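PDB 3TGV: heme-binding protein HutZ from Vibrio cholerae, which binds heme with high efficiency and degrades it oxidatively to biliverdin beta and delta, releasing the iron. Local coordinates for residues 79-91 against 124-138. The protein carries 1 engineered substitution. Sequence-based numbering, arbitrary orientation.
Sequences RKRLTFDAVASMV and LFRLQPEQGLFVKGF. Engineered in segment 124-138: Q131 (natural residue His).
Within the antiparallel beta-sheet of this FMN-binding-like (pyridoxamine 5'-phosphate oxidase family) fold, strand 81-91 pairs along its length with two successive strands, 124-129 and 134-136, while its other edge bonds to strand 61-67. The two ladders are out of register by two residues; the chain between them, E130 to G132, loops out, and L133 returns to pack its CD2 against F84. In the first ladder V87 and S89 face Q128 and R126 in hydrogen-bonded pairs; in the second, R81 with K136 and T83 with F134 are the hydrogen-bonded pairs, with L82 opposite V135 between them as a non-hydrogen-bonded pair, and F134 N points to T83 O almost straight (2.8 Å, 174° at the hydrogen). At the break, water takes over: one molecule accepts from D85 N and donates to G132 O, and another donates to both D85 O and G132 O, leaving E130 N to D85 O as a weak direct bond.

Side chains divide between the two sheet faces. On the face of L82 and A88, the CD2 methyl of L82 lies beside V135, 3.6 Å from its CG2, and A88 CB meets L127 CD2 at 3.7 Å. The ring of F84, with CG held between backbone N and carbonyl carbon (chi1 58°), runs alongside P129, its CD2 3.8 Å from P129 CB; Y42 meets the same ring. M90 SD sits obliquely beside F125, 5.5 Å from the ring centroid, a Met-aromatic contact. On the opposite face K136 CG covers the R81 guanidinium, which is tethered through NH1 to R79 O. Near the end of the pairing the extended K80 chain lies over one face of the F138 ring, its CG 3.5 Å from F138 CE2, and its NZ continues to a salt bridge with E6 of helix 3-13, while the edge of that ring brings CE2 to 3.6 Å from R81 O.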
loop_
_atom_site.group_PDB
_atom_site.type_symbol
_atom_site.label_atom_id
_atom_site.label_comp_id
_atom_site.label_asym_id
_atom_site.label_seq_id
_atom_site.Cartn_x
_atom_site.Cartn_y
_atom_site.Cartn_z
ATOM N N ARG A 79 3.148 7.752 9.557
ATOM C CA ARG A 79 2.688 6.430 9.952
ATOM C C ARG A 79 3.894 5.518 10.189
ATOM O O ARG A 79 4.804 5.426 9.367
ATOM C CB ARG A 79 1.712 5.849 8.913
ATOM C CG ARG A 79 0.345 6.550 8.877
ATOM C CD ARG A 79 -0.516 6.087 7.705
ATOM N NE ARG A 79 -1.060 4.751 7.909
ATOM C CZ ARG A 79 -1.701 4.047 6.982
ATOM N NH1 ARG A 79 -1.894 4.540 5.762
ATOM N NH2 ARG A 79 -2.156 2.841 7.277
ATOM N N LYS A 80 3.915 4.880 11.348
ATOM C CA LYS A 80 4.963 3.931 11.695
ATOM C C LYS A 80 4.986 2.819 10.653
ATOM O O LYS A 80 3.948 2.213 10.361
ATOM C CB LYS A 80 4.666 3.368 13.088
ATOM C CG LYS A 80 5.677 2.420 13.680
ATOM C CD LYS A 80 5.351 2.206 15.164
ATOM C CE LYS A 80 5.906 0.905 15.706
ATOM N NZ LYS A 80 5.465 0.616 17.110
ATOM N N ARG A 81 6.157 2.550 10.081
ATOM C CA ARG A 81 6.226 1.598 8.978
ATOM C C ARG A 81 7.608 1.003 8.742
ATOM O O ARG A 81 8.626 1.584 9.140
ATOM C CB ARG A 81 5.742 2.270 7.693
ATOM C CG ARG A 81 6.627 3.423 7.212
ATOM C CD ARG A 81 5.890 4.273 6.179
ATOM N NE ARG A 81 6.731 5.329 5.623
ATOM C CZ ARG A 81 6.830 6.558 6.128
ATOM N NH1 ARG A 81 6.136 6.899 7.202
ATOM N NH2 ARG A 81 7.625 7.451 5.552
ATOM N N LEU A 82 7.614 -0.161 8.091
ATOM C CA LEU A 82 8.819 -0.842 7.626
ATOM C C LEU A 82 8.662 -1.040 6.133
ATOM O O LEU A 82 7.622 -1.521 5.687
ATOM C CB LEU A 82 8.924 -2.234 8.245
ATOM C CG LEU A 82 9.075 -2.387 9.758
ATOM C CD1 LEU A 82 9.158 -3.849 10.117
ATOM C CD2 LEU A 82 10.308 -1.626 10.274
ATOM N N THR A 83 9.674 -0.695 5.350
ATOM C CA THR A 83 9.574 -0.857 3.896
ATOM C C THR A 83 10.851 -1.486 3.346
ATOM O O THR A 83 11.964 -1.198 3.824
ATOM C CB THR A 83 9.313 0.496 3.198
ATOM O OG1 THR A 83 8.218 1.165 3.836
ATOM C CG2 THR A 83 8.956 0.286 1.732
ATOM N N PHE A 84 10.691 -2.347 2.349
ATOM C CA PHE A 84 11.825 -2.989 1.698
ATOM C C PHE A 84 11.408 -3.545 0.348
ATOM O O PHE A 84 10.227 -3.820 0.126
ATOM C CB PHE A 84 12.417 -4.100 2.573
ATOM C CG PHE A 84 11.444 -5.192 2.942
ATOM C CD1 PHE A 84 10.559 -5.024 3.992
ATOM C CD2 PHE A 84 11.445 -6.406 2.262
ATOM C CE1 PHE A 84 9.665 -6.032 4.343
ATOM C CE2 PHE A 84 10.550 -7.426 2.612
ATOM C CZ PHE A 84 9.667 -7.233 3.657
ATOM N N ASP A 85 12.371 -3.686 -0.557
ATOM C CA ASP A 85 12.125 -4.302 -1.853
ATOM C C ASP A 85 12.536 -5.755 -1.763
ATOM O O ASP A 85 13.333 -6.113 -0.896
ATOM C CB ASP A 85 12.907 -3.597 -2.959
ATOM C CG ASP A 85 12.444 -2.163 -3.181
ATOM O OD1 ASP A 85 11.371 -1.780 -2.658
ATOM O OD2 ASP A 85 13.160 -1.411 -3.876
ATOM N N ALA A 86 11.984 -6.590 -2.647
ATOM C CA ALA A 86 12.199 -8.031 -2.594
ATOM C C ALA A 86 12.157 -8.686 -3.974
ATOM O O ALA A 86 11.762 -8.071 -4.952
ATOM C CB ALA A 86 11.166 -8.685 -1.674
ATOM N N VAL A 87 12.576 -9.945 -4.033
ATOM C CA VAL A 87 12.479 -10.743 -5.247
ATOM C C VAL A 87 11.479 -11.858 -5.012
ATOM O O VAL A 87 11.599 -12.605 -4.043
ATOM C CB VAL A 87 13.823 -11.377 -5.615
ATOM C CG1 VAL A 87 13.667 -12.250 -6.864
ATOM C CG2 VAL A 87 14.868 -10.299 -5.822
ATOM N N ALA A 88 10.485 -11.964 -5.888
ATOM C CA ALA A 88 9.407 -12.927 -5.701
ATOM C C ALA A 88 9.690 -14.242 -6.402
ATOM O O ALA A 88 10.258 -14.266 -7.485
ATOM C CB ALA A 88 8.077 -12.356 -6.194
ATOM N N SER A 89 9.260 -15.329 -5.776
ATOM C CA SER A 89 9.398 -16.648 -6.351
ATOM C C SER A 89 8.160 -17.446 -5.975
ATOM O O SER A 89 7.661 -17.341 -4.853
ATOM C CB SER A 89 10.664 -17.320 -5.817
ATOM O OG SER A 89 11.124 -18.309 -6.716
ATOM N N MET A 90 7.642 -18.226 -6.915
ATOM C CA MET A 90 6.482 -19.054 -6.632
ATOM C C MET A 90 6.879 -20.356 -5.927
ATOM O O MET A 90 7.888 -20.980 -6.267
ATOM C CB MET A 90 5.712 -19.358 -7.916
ATOM C CG MET A 90 4.516 -20.233 -7.673
ATOM S SD MET A 90 3.442 -20.430 -9.119
ATOM C CE MET A 90 2.363 -21.745 -8.503
ATOM N N VAL A 91 6.089 -20.762 -4.939
ATOM C CA VAL A 91 6.407 -21.954 -4.158
ATOM C C VAL A 91 5.613 -23.153 -4.665
ATOM O O VAL A 91 4.384 -23.109 -4.734
ATOM C CB VAL A 91 6.110 -21.747 -2.667
ATOM C CG1 VAL A 91 6.414 -23.020 -1.882
ATOM C CG2 VAL A 91 6.925 -20.578 -2.126
ATOM N N LEU A 124 1.285 -19.572 -3.882
ATOM C CA LEU A 124 2.104 -19.166 -2.745
ATOM C C LEU A 124 3.418 -18.571 -3.230
ATOM O O LEU A 124 4.203 -19.243 -3.898
ATOM C CB LEU A 124 2.367 -20.368 -1.839
ATOM C CG LEU A 124 3.296 -20.185 -0.638
ATOM C CD1 LEU A 124 2.722 -19.179 0.355
ATOM C CD2 LEU A 124 3.523 -21.527 0.030
ATOM N N PHE A 125 3.657 -17.306 -2.904
ATOM C CA PHE A 125 4.895 -16.651 -3.315
ATOM C C PHE A 125 5.827 -16.433 -2.133
ATOM O O PHE A 125 5.406 -15.941 -1.092
ATOM C CB PHE A 125 4.619 -15.302 -3.995
ATOM C CG PHE A 125 4.014 -15.420 -5.371
ATOM C CD1 PHE A 125 4.817 -15.394 -6.502
ATOM C CD2 PHE A 125 2.650 -15.546 -5.529
ATOM C CE1 PHE A 125 4.268 -15.497 -7.766
ATOM C CE2 PHE A 125 2.096 -15.653 -6.788
ATOM C CZ PHE A 125 2.907 -15.630 -7.908
ATOM N N ARG A 126 7.089 -16.811 -2.304
ATOM C CA ARG A 126 8.139 -16.433 -1.359
ATOM C C ARG A 126 8.752 -15.096 -1.752
ATOM O O ARG A 126 9.119 -14.892 -2.906
ATOM C CB ARG A 126 9.238 -17.492 -1.300
ATOM C CG ARG A 126 10.558 -16.913 -0.838
ATOM C CD ARG A 126 11.431 -17.904 -0.094
ATOM N NE ARG A 126 12.094 -18.848 -0.981
ATOM C CZ ARG A 126 13.288 -19.380 -0.735
ATOM N NH1 ARG A 126 13.955 -19.048 0.368
ATOM N NH2 ARG A 126 13.820 -20.243 -1.594
ATOM N N LEU A 127 8.865 -14.184 -0.795
ATOM C CA LEU A 127 9.442 -12.878 -1.074
ATOM C C LEU A 127 10.688 -12.675 -0.233
ATOM O O LEU A 127 10.624 -12.733 0.993
ATOM C CB LEU A 127 8.435 -11.779 -0.760
ATOM C CG LEU A 127 7.009 -12.056 -1.210
ATOM C CD1 LEU A 127 6.121 -10.933 -0.731
ATOM C CD2 LEU A 127 6.944 -12.197 -2.716
ATOM N N GLN A 128 11.809 -12.417 -0.900
ATOM C CA GLN A 128 13.109 -12.303 -0.242
ATOM C C GLN A 128 13.724 -10.929 -0.447
ATOM O O GLN A 128 13.983 -10.520 -1.581
ATOM C CB GLN A 128 14.064 -13.375 -0.768
ATOM C CG GLN A 128 13.469 -14.767 -0.750
ATOM C CD GLN A 128 14.467 -15.833 -1.125
ATOM O OE1 GLN A 128 14.508 -16.289 -2.273
ATOM N NE2 GLN A 128 15.276 -16.248 -0.158
ATOM N N PRO A 129 13.955 -10.209 0.661
ATOM C CA PRO A 129 14.514 -8.847 0.679
ATOM C C PRO A 129 15.900 -8.796 0.075
ATOM O O PRO A 129 16.648 -9.765 0.214
ATOM C CB PRO A 129 14.586 -8.511 2.174
ATOM C CG PRO A 129 14.534 -9.824 2.880
ATOM C CD PRO A 129 13.676 -10.713 2.015
ATOM N N GLU A 130 16.256 -7.685 -0.567
ATOM C CA GLU A 130 17.557 -7.619 -1.228
ATOM C C GLU A 130 18.351 -6.316 -1.092
ATOM O O GLU A 130 19.584 -6.339 -1.059
ATOM C CB GLU A 130 17.404 -7.978 -2.703
ATOM C CG GLU A 130 18.624 -8.661 -3.279
ATOM C CD GLU A 130 18.276 -9.523 -4.469
ATOM O OE1 GLU A 130 18.109 -8.966 -5.576
ATOM O OE2 GLU A 130 18.158 -10.756 -4.289
ATOM N N GLN A 131 17.664 -5.184 -1.027
ATOM C CA GLN A 131 18.364 -3.908 -1.096
ATOM C C GLN A 131 18.226 -3.051 0.161
ATOM O O GLN A 131 18.268 -1.818 0.088
ATOM C CB GLN A 131 17.911 -3.126 -2.334
ATOM C CG GLN A 131 18.153 -3.846 -3.646
ATOM C CD GLN A 131 19.603 -4.286 -3.838
ATOM O OE1 GLN A 131 20.017 -4.629 -4.948
ATOM N NE2 GLN A 131 20.377 -4.279 -2.758
ATOM N N GLY A 132 18.069 -3.707 1.307
ATOM C CA GLY A 132 17.993 -3.021 2.583
ATOM C C GLY A 132 16.582 -2.872 3.123
ATOM O O GLY A 132 15.602 -3.303 2.495
ATOM N N LEU A 133 16.492 -2.247 4.292
ATOM C CA LEU A 133 15.247 -2.056 5.017
ATOM C C LEU A 133 15.168 -0.617 5.508
ATOM O O LEU A 133 16.156 -0.066 6.024
ATOM C CB LEU A 133 15.231 -2.983 6.234
ATOM C CG LEU A 133 13.949 -3.434 6.933
ATOM C CD1 LEU A 133 14.108 -3.301 8.423
ATOM C CD2 LEU A 133 12.674 -2.745 6.447
ATOM N N PHE A 134 13.996 -0.011 5.375
ATOM C CA PHE A 134 13.756 1.310 5.936
ATOM C C PHE A 134 12.755 1.199 7.070
ATOM O O PHE A 134 11.734 0.514 6.958
ATOM C CB PHE A 134 13.247 2.257 4.870
ATOM C CG PHE A 134 12.838 3.606 5.396
ATOM C CD1 PHE A 134 11.499 3.947 5.501
ATOM C CD2 PHE A 134 13.789 4.550 5.740
ATOM C CE1 PHE A 134 11.119 5.202 5.975
ATOM C CE2 PHE A 134 13.422 5.797 6.214
ATOM C CZ PHE A 134 12.077 6.125 6.322
ATOM N N VAL A 135 13.054 1.891 8.156
ATOM C CA VAL A 135 12.280 1.801 9.374
ATOM C C VAL A 135 11.917 3.208 9.803
ATOM O O VAL A 135 12.791 4.061 9.949
ATOM C CB VAL A 135 13.126 1.145 10.473
ATOM C CG1 VAL A 135 12.364 1.067 11.778
ATOM C CG2 VAL A 135 13.585 -0.235 10.015
ATOM N N LYS A 136 10.634 3.465 10.005
ATOM C CA LYS A 136 10.218 4.800 10.410
ATOM C C LYS A 136 9.265 4.753 11.605
ATOM O O LYS A 136 8.299 3.982 11.604
ATOM C CB LYS A 136 9.573 5.529 9.230
ATOM C CG LYS A 136 9.017 6.898 9.575
ATOM C CD LYS A 136 10.095 7.975 9.531
ATOM C CE LYS A 136 9.496 9.367 9.714
ATOM N NZ LYS A 136 9.760 9.883 11.088
ATOM N N GLY A 137 9.558 5.559 12.623
ATOM C CA GLY A 137 8.688 5.712 13.779
ATOM C C GLY A 137 8.936 4.792 14.960
ATOM O O GLY A 137 8.076 4.657 15.836
ATOM N N PHE A 138 10.101 4.150 14.984
ATOM C CA PHE A 138 10.451 3.205 16.046
ATOM C C PHE A 138 11.541 3.766 16.979
ATOM O O PHE A 138 12.285 4.671 16.600
ATOM C CB PHE A 138 10.952 1.898 15.438
ATOM C CG PHE A 138 9.911 1.146 14.639
ATOM C CD1 PHE A 138 9.300 0.023 15.169
ATOM C CD2 PHE A 138 9.560 1.556 13.360
ATOM C CE1 PHE A 138 8.345 -0.681 14.437
ATOM C CE2 PHE A 138 8.601 0.856 12.620
ATOM C CZ PHE A 138 8.004 -0.264 13.164
HETATM O O HOH W 1 15.561 -4.833 0.162
HETATM O O HOH W 2 14.823 -2.299 0.039
#